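Neutral ceramidase (Pseudomonas aeruginosa, PDB 2ZXC) hydrolyses the N-acyl linkage of ceramides to release sphingosine and a free fatty acid, using a bound zinc ion, and can also run the reaction in reverse. Local coordinates at residues A324-S329 / S464-P469; W388-L393 / A444-V449. All coordinates share one frame; numbering follows the deposited sequence.

Interaction 1 of 2, residues A324-S329 / S464-P469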
loop_
_atom_site.group_PDB
_atom_site.type_symbol
_atom_site.label_atom_id
_atom_site.label_comp_id
_atom_site.label_asym_id
_atom_site.label_seq_id
_atom_site.Cartn_x
_atom_site.Cartn_y
_atom_site.Cartn_z
ATOM N N ALA A 324 12.543 7.909 -18.986
ATOM C CA ALA A 324 11.273 7.199 -18.869
ATOM C C ALA A 324 10.321 7.205 -20.067
ATOM O O ALA A 324 10.125 8.224 -20.731
ATOM C CB ALA A 324 10.539 7.696 -17.641
ATOM N N ALA A 325 9.723 6.046 -20.324
ATOM C CA ALA A 325 8.763 5.883 -21.409
ATOM C C ALA A 325 7.884 4.679 -21.127
ATOM O O ALA A 325 8.344 3.686 -20.568
ATOM C CB ALA A 325 9.478 5.684 -22.740
ATOM N N ILE A 326 6.618 4.766 -21.512
ATOM C CA ILE A 326 5.711 3.649 -21.333
ATOM C C ILE A 326 5.293 3.121 -22.691
ATOM O O ILE A 326 4.956 3.887 -23.589
ATOM C CB ILE A 326 4.479 4.053 -20.520
ATOM C CG1 ILE A 326 4.919 4.375 -19.097
ATOM C CG2 ILE A 326 3.468 2.921 -20.482
ATOM C CD1 ILE A 326 3.783 4.562 -18.149
ATOM N N GLY A 327 5.339 1.805 -22.843
ATOM C CA GLY A 327 4.964 1.212 -24.107
ATOM C C GLY A 327 3.611 0.544 -24.039
ATOM O O GLY A 327 3.036 0.385 -22.963
ATOM N N THR A 328 3.093 0.158 -25.197
ATOM C CA THR A 328 1.812 -0.518 -25.255
ATOM C C THR A 328 2.038 -2.003 -25.013
ATOM O O THR A 328 3.161 -2.498 -25.090
ATOM C CB THR A 328 1.156 -0.352 -26.635
ATOM O OG1 THR A 328 2.020 -0.904 -27.637
ATOM C CG2 THR A 328 0.894 1.129 -26.937
ATOM N N SER A 329 0.967 -2.708 -24.707
ATOM C CA SER A 329 1.049 -4.136 -24.495
ATOM C C SER A 329 -0.352 -4.698 -24.615
ATOM O O SER A 329 -1.320 -3.945 -24.727
ATOM C CB SER A 329 1.648 -4.469 -23.127
ATOM O OG SER A 329 0.975 -3.788 -22.088
ATOM N N SER A 464 5.843 -1.317 -18.882
ATOM C CA SER A 464 5.918 -0.332 -17.819
ATOM C C SER A 464 7.244 -0.303 -17.087
ATOM O O SER A 464 7.323 0.152 -15.946
ATOM C CB SER A 464 4.777 -0.536 -16.837
ATOM O OG SER A 464 3.559 -0.174 -17.459
ATOM N N THR A 465 8.286 -0.801 -17.742
ATOM C CA THR A 465 9.623 -0.764 -17.172
ATOM C C THR A 465 10.180 0.492 -17.830
ATOM O O THR A 465 10.758 0.456 -18.913
ATOM C CB THR A 465 10.418 -2.028 -17.541
ATOM O OG1 THR A 465 9.820 -3.155 -16.886
ATOM C CG2 THR A 465 11.867 -1.907 -17.102
ATOM N N LEU A 466 9.939 1.606 -17.148
ATOM C CA LEU A 466 10.281 2.960 -17.579
ATOM C C LEU A 466 11.616 3.285 -18.215
ATOM O O LEU A 466 11.667 3.912 -19.273
ATOM C CB LEU A 466 10.092 3.935 -16.408
ATOM C CG LEU A 466 8.733 3.998 -15.706
ATOM C CD1 LEU A 466 8.777 5.088 -14.631
ATOM C CD2 LEU A 466 7.635 4.301 -16.718
ATOM N N TYR A 467 12.699 2.868 -17.576
ATOM C CA TYR A 467 14.020 3.237 -18.050
ATOM C C TYR A 467 14.737 2.354 -19.059
ATOM O O TYR A 467 15.952 2.442 -19.196
ATOM C CB TYR A 467 14.892 3.492 -16.826
ATOM C CG TYR A 467 14.161 4.333 -15.793
ATOM C CD1 TYR A 467 13.962 5.701 -15.982
ATOM C CD2 TYR A 467 13.608 3.742 -14.660
ATOM C CE1 TYR A 467 13.220 6.458 -15.062
ATOM C CE2 TYR A 467 12.873 4.479 -13.744
ATOM C CZ TYR A 467 12.677 5.834 -13.948
ATOM O OH TYR A 467 11.919 6.548 -13.041
ATOM N N GLY A 468 13.990 1.524 -19.779
ATOM C CA GLY A 468 14.616 0.681 -20.779
ATOM C C GLY A 468 14.905 -0.746 -20.348
ATOM O O GLY A 468 14.690 -1.112 -19.190
ATOM N N PRO A 469 15.425 -1.568 -21.271
ATOM C CA PRO A 469 15.758 -2.974 -21.042
ATOM C C PRO A 469 16.727 -3.255 -19.899
ATOM O O PRO A 469 16.715 -4.355 -19.325
ATOM C CB PRO A 469 16.317 -3.417 -22.396
ATOM C CG PRO A 469 16.992 -2.163 -22.901
ATOM C CD PRO A 469 15.935 -1.118 -22.582
#

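Interaction 2 of 2, residues W388-L393 / A444-V449. With ZN (zinc ion), chain C; 2ED (N-[(1R,2R,3E)-2-hydroxy-1-(hydroxymethyl)heptadec-3-en-1-yl]acetamide), chain D; FMT (formic acid), chain E.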
loop_
_atom_site.group_PDB
_atom_site.type_symbol
_atom_site.label_atom_id
_atom_site.label_comp_id
_atom_site.label_asym_id
_atom_site.label_seq_id
_atom_site.Cartn_x
_atom_site.Cartn_y
_atom_site.Cartn_z
ATOM N N TRP A 388 6.418 13.381 -16.350
ATOM C CA TRP A 388 5.284 12.772 -15.664
ATOM C C TRP A 388 5.653 11.626 -14.731
ATOM O O TRP A 388 4.805 11.140 -13.978
ATOM C CB TRP A 388 4.272 12.259 -16.679
ATOM C CG TRP A 388 3.570 13.313 -17.456
ATOM C CD1 TRP A 388 3.774 14.663 -17.398
ATOM C CD2 TRP A 388 2.532 13.101 -18.412
ATOM N NE1 TRP A 388 2.922 15.303 -18.266
ATOM C CE2 TRP A 388 2.151 14.368 -18.904
ATOM C CE3 TRP A 388 1.888 11.957 -18.908
ATOM C CZ2 TRP A 388 1.145 14.528 -19.863
ATOM C CZ3 TRP A 388 0.886 12.117 -19.863
ATOM C CH2 TRP A 388 0.529 13.394 -20.331
ATOM N N THR A 389 6.904 11.176 -14.802
ATOM C CA THR A 389 7.385 10.090 -13.955
ATOM C C THR A 389 8.663 10.532 -13.246
ATOM O O THR A 389 9.358 11.435 -13.710
ATOM C CB THR A 389 7.683 8.803 -14.784
ATOM O OG1 THR A 389 8.445 9.144 -15.953
ATOM C CG2 THR A 389 6.394 8.119 -15.205
ATOM N N PRO A 390 8.987 9.904 -12.104
ATOM C CA PRO A 390 10.193 10.248 -11.339
ATOM C C PRO A 390 11.499 10.009 -12.096
ATOM O O PRO A 390 11.553 9.195 -13.023
ATOM C CB PRO A 390 10.076 9.372 -10.093
ATOM C CG PRO A 390 9.328 8.176 -10.593
ATOM C CD PRO A 390 8.259 8.794 -11.466
ATOM N N THR A 391 12.543 10.730 -11.694
ATOM C CA THR A 391 13.861 10.617 -12.317
ATOM C C THR A 391 14.926 10.387 -11.254
ATOM O O THR A 391 15.964 9.769 -11.519
ATOM C CB THR A 391 14.227 11.885 -13.092
ATOM O OG1 THR A 391 14.159 13.015 -12.211
ATOM C CG2 THR A 391 13.280 12.085 -14.260
ATOM N N VAL A 392 14.678 10.894 -10.052
ATOM C CA VAL A 392 15.611 10.709 -8.950
ATOM C C VAL A 392 14.931 9.738 -8.003
ATOM O O VAL A 392 13.859 10.025 -7.468
ATOM C CB VAL A 392 15.906 12.036 -8.233
ATOM C CG1 VAL A 392 16.859 11.798 -7.074
ATOM C CG2 VAL A 392 16.514 13.019 -9.222
ATOM N N LEU A 393 15.550 8.579 -7.803
ATOM C CA LEU A 393 14.954 7.555 -6.966
ATOM C C LEU A 393 15.774 7.128 -5.766
ATOM O O LEU A 393 17.001 7.186 -5.766
ATOM C CB LEU A 393 14.609 6.335 -7.826
ATOM C CG LEU A 393 13.607 6.623 -8.957
ATOM C CD1 LEU A 393 13.492 5.415 -9.884
ATOM C CD2 LEU A 393 12.242 6.972 -8.353
ATOM N N ALA A 444 9.345 5.262 -2.828
ATOM C CA ALA A 444 8.879 5.989 -4.009
ATOM C C ALA A 444 8.258 4.942 -4.905
ATOM O O ALA A 444 8.252 3.752 -4.572
ATOM C CB ALA A 444 10.037 6.684 -4.727
ATOM N N TYR A 445 7.725 5.374 -6.037
ATOM C CA TYR A 445 7.122 4.438 -6.963
ATOM C C TYR A 445 7.509 4.825 -8.378
ATOM O O TYR A 445 7.168 5.916 -8.853
ATOM C CB TYR A 445 5.609 4.445 -6.825
ATOM C CG TYR A 445 4.938 3.480 -7.768
ATOM C CD1 TYR A 445 4.905 2.117 -7.488
ATOM C CD2 TYR A 445 4.374 3.927 -8.966
ATOM C CE1 TYR A 445 4.323 1.214 -8.376
ATOM C CE2 TYR A 445 3.794 3.039 -9.862
ATOM C CZ TYR A 445 3.775 1.683 -9.560
ATOM O OH TYR A 445 3.234 0.797 -10.450
ATOM N N ALA A 446 8.234 3.930 -9.042
ATOM C CA ALA A 446 8.682 4.164 -10.407
ATOM C C ALA A 446 8.249 3.016 -11.317
ATOM O O ALA A 446 9.038 2.475 -12.085
ATOM C CB ALA A 446 10.201 4.329 -10.442
ATOM N N SER A 447 6.982 2.648 -11.198
ATOM C CA SER A 447 6.388 1.603 -12.006
ATOM C C SER A 447 7.013 0.225 -11.884
ATOM O O SER A 447 7.347 -0.222 -10.782
ATOM C CB SER A 447 6.362 2.045 -13.469
ATOM O OG SER A 447 5.563 3.208 -13.616
ATOM N N TYR A 448 7.186 -0.440 -13.022
ATOM C CA TYR A 448 7.702 -1.801 -13.036
ATOM C C TYR A 448 9.144 -2.055 -13.433
ATOM O O TYR A 448 9.763 -1.298 -14.182
ATOM C CB TYR A 448 6.814 -2.670 -13.923
ATOM C CG TYR A 448 5.429 -2.896 -13.374
ATOM C CD1 TYR A 448 4.448 -1.906 -13.449
ATOM C CD2 TYR A 448 5.099 -4.108 -12.778
ATOM C CE1 TYR A 448 3.161 -2.137 -12.942
ATOM C CE2 TYR A 448 3.833 -4.342 -12.269
ATOM C CZ TYR A 448 2.873 -3.365 -12.360
ATOM O OH TYR A 448 1.613 -3.664 -11.919
ATOM N N VAL A 449 9.665 -3.160 -12.918
ATOM C CA VAL A 449 11.017 -3.582 -13.220
ATOM C C VAL A 449 10.954 -5.030 -13.674
ATOM O O VAL A 449 10.452 -5.914 -12.974
ATOM C CB VAL A 449 11.948 -3.472 -12.009
ATOM C CG1 VAL A 449 13.347 -3.905 -12.417
ATOM C CG2 VAL A 449 11.969 -2.043 -11.486
HETATM ZN ZN ZN C . 1.168 -3.497 -9.538
HETATM O O2 2ED D . -1.322 -2.938 -12.679
HETATM O O3 2ED D . -5.194 -1.111 -14.316
HETATM O O1 2ED D . -2.120 -3.918 -15.707
HETATM C C1 2ED D . -3.656 -2.960 -14.110
HETATM C C2 2ED D . -3.463 -3.991 -15.217
HETATM C C3 2ED D . -4.428 -3.705 -16.343
HETATM C C4 2ED D . -4.083 -3.978 -17.598
HETATM C C5 2ED D . -2.729 -4.575 -17.896
HETATM C C6 2ED D . -2.558 -4.719 -19.393
HETATM C C18 2ED D . -2.244 -3.612 -12.249
HETATM C C19 2ED D . -2.129 -4.411 -10.984
HETATM N N 2ED D . -3.417 -3.688 -12.873
HETATM C C 2ED D . -5.110 -2.511 -14.028
HETATM C C FMT E . 6.520 8.792 -7.328
HETATM O O1 FMT E . 7.217 8.264 -6.418
HETATM O O2 FMT E . 5.833 9.829 -7.175
HETATM O O HOH W 1 -0.503 -2.691 -10.066
#

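Interaction 1 of 2, residues A324-S329 / S464-P469
A single backbone hydrogen bond and a small group of apolar side chains join Ala324-Ile326 to the type I turn Thr465-Gly468. The turn lies in the loop between helices 460-463 and 471-488. The contact is buried, and the two touching parts run roughly opposite ways, 156° apart. Ala325 N donates to Leu466 O at 3.1 Å. The bond is bent, with 140° at the hydrogen, and the donor lies somewhat out of the carbonyl plane. Ala324 CA also brings its hydrogen to Leu466 O, at 3.3 Å, as a CA-H...O contact. Gln371 NE2 is a further donor to this oxygen.

The apolar part has two halves. In one, Leu466 CD2 meets Ile326 CG1 at 3.6 Å. The two side chains lie side by side and point the same way. Ile326 holds CG1 beside its backbone N (chi1 -67°), and this branch makes the contact, with CD1 following more loosely. In the other half, Ala324 CB sits 4.0 Å from Leu466 CB and 3.9 Å from Tyr467 CE1. The methyl group approaches the ring obliquely. Leu466 CB lies over the centre of the Tyr467 ring, 3.8 Å above its plane, so the ring packs on the residue before it. Phe304 and the Tyr467 ring meet edge-to-face.

Lys374 NZ is hydrogen-bonded to both Ala325 O and Thr465 O and so bridges the two segments. Strand 326-327 pairs with strand 376-378. The contact therefore ties this two-stranded sheet to the turn before helix 471-488. Leu466 O takes two N-H donors and a CA-H, and Lys374 serves a carbonyl on each side; no side-chain hydrogen bond runs directly between the segments.

Interaction 2 of 2, residues W388-L393 / A444-V449
The loop leading into strand 448-449, which carries the zinc ligand Tyr448, packs here against the start of strand 392-400 and the loop before it. Strand 392-400 belongs to a four-stranded mixed sheet. The contact is buried and apolar, with no hydrogen bond between the two segments. Ala446 is at its middle. Its CB points toward the other segment and meets Leu393 CD1 at 3.5 Å and Pro390 CG at 3.9 Å. Leu393 sets its CG beside the backbone N (chi1 -60°), and both of its methyl groups face the alanines: CD2 also reaches Ala444 CB, at 4.3 Å. Pro390 CG touches Tyr445 O at 3.6 Å. Tyr475 of helix 471-488 packs on both Leu393 and Ala446.

The CB of Tyr445, inferred to bind substrate, points away from 388-393. Its CG is anti to the backbone N (chi1 -180°), and its hydroxyl is hydrogen-bonded to Glu411, which binds the zinc ion. Ser447 N lies 3.5 Å above one face of the ring, offset toward the rim. The backbone N of Tyr445 donates to O1 of a formic acid molecule, probably from the crystallisation liquor.

His97, His204, Glu411 and a water complete the zinc site with Tyr448. Tyr448 OH binds the zinc ion at 2.4 Å and lies 3.1 Å from O2 of the bound N-acetyl ceramide; this oxygen is at the edge of the Tyr448 ring, near its plane.

Both interactions are buried, and their centres lie about 11 Å apart. In sequence, interaction 2 is nested inside the loop closed by interaction 1. They touch directly: Tyr467 OH meets Pro390 O at 2.7 Å, and Ser464 O meets Tyr448 N at 3.0 Å, both probable hydrogen bonds. Ala324 CB also packs against Thr389. Helix 109-112 borders both, with Tyr111 packing on Leu466 and on Pro390. Their chemistry differs. Interaction 1 joins its segments partly through backbone polar groups, whereas interaction 2 is apolar between its segments. The hydroxyls of Tyr445 and Tyr448 serve the zinc site, through Glu411 and directly. Interaction 1 thus adjoins the active site, while interaction 2 contains part of it.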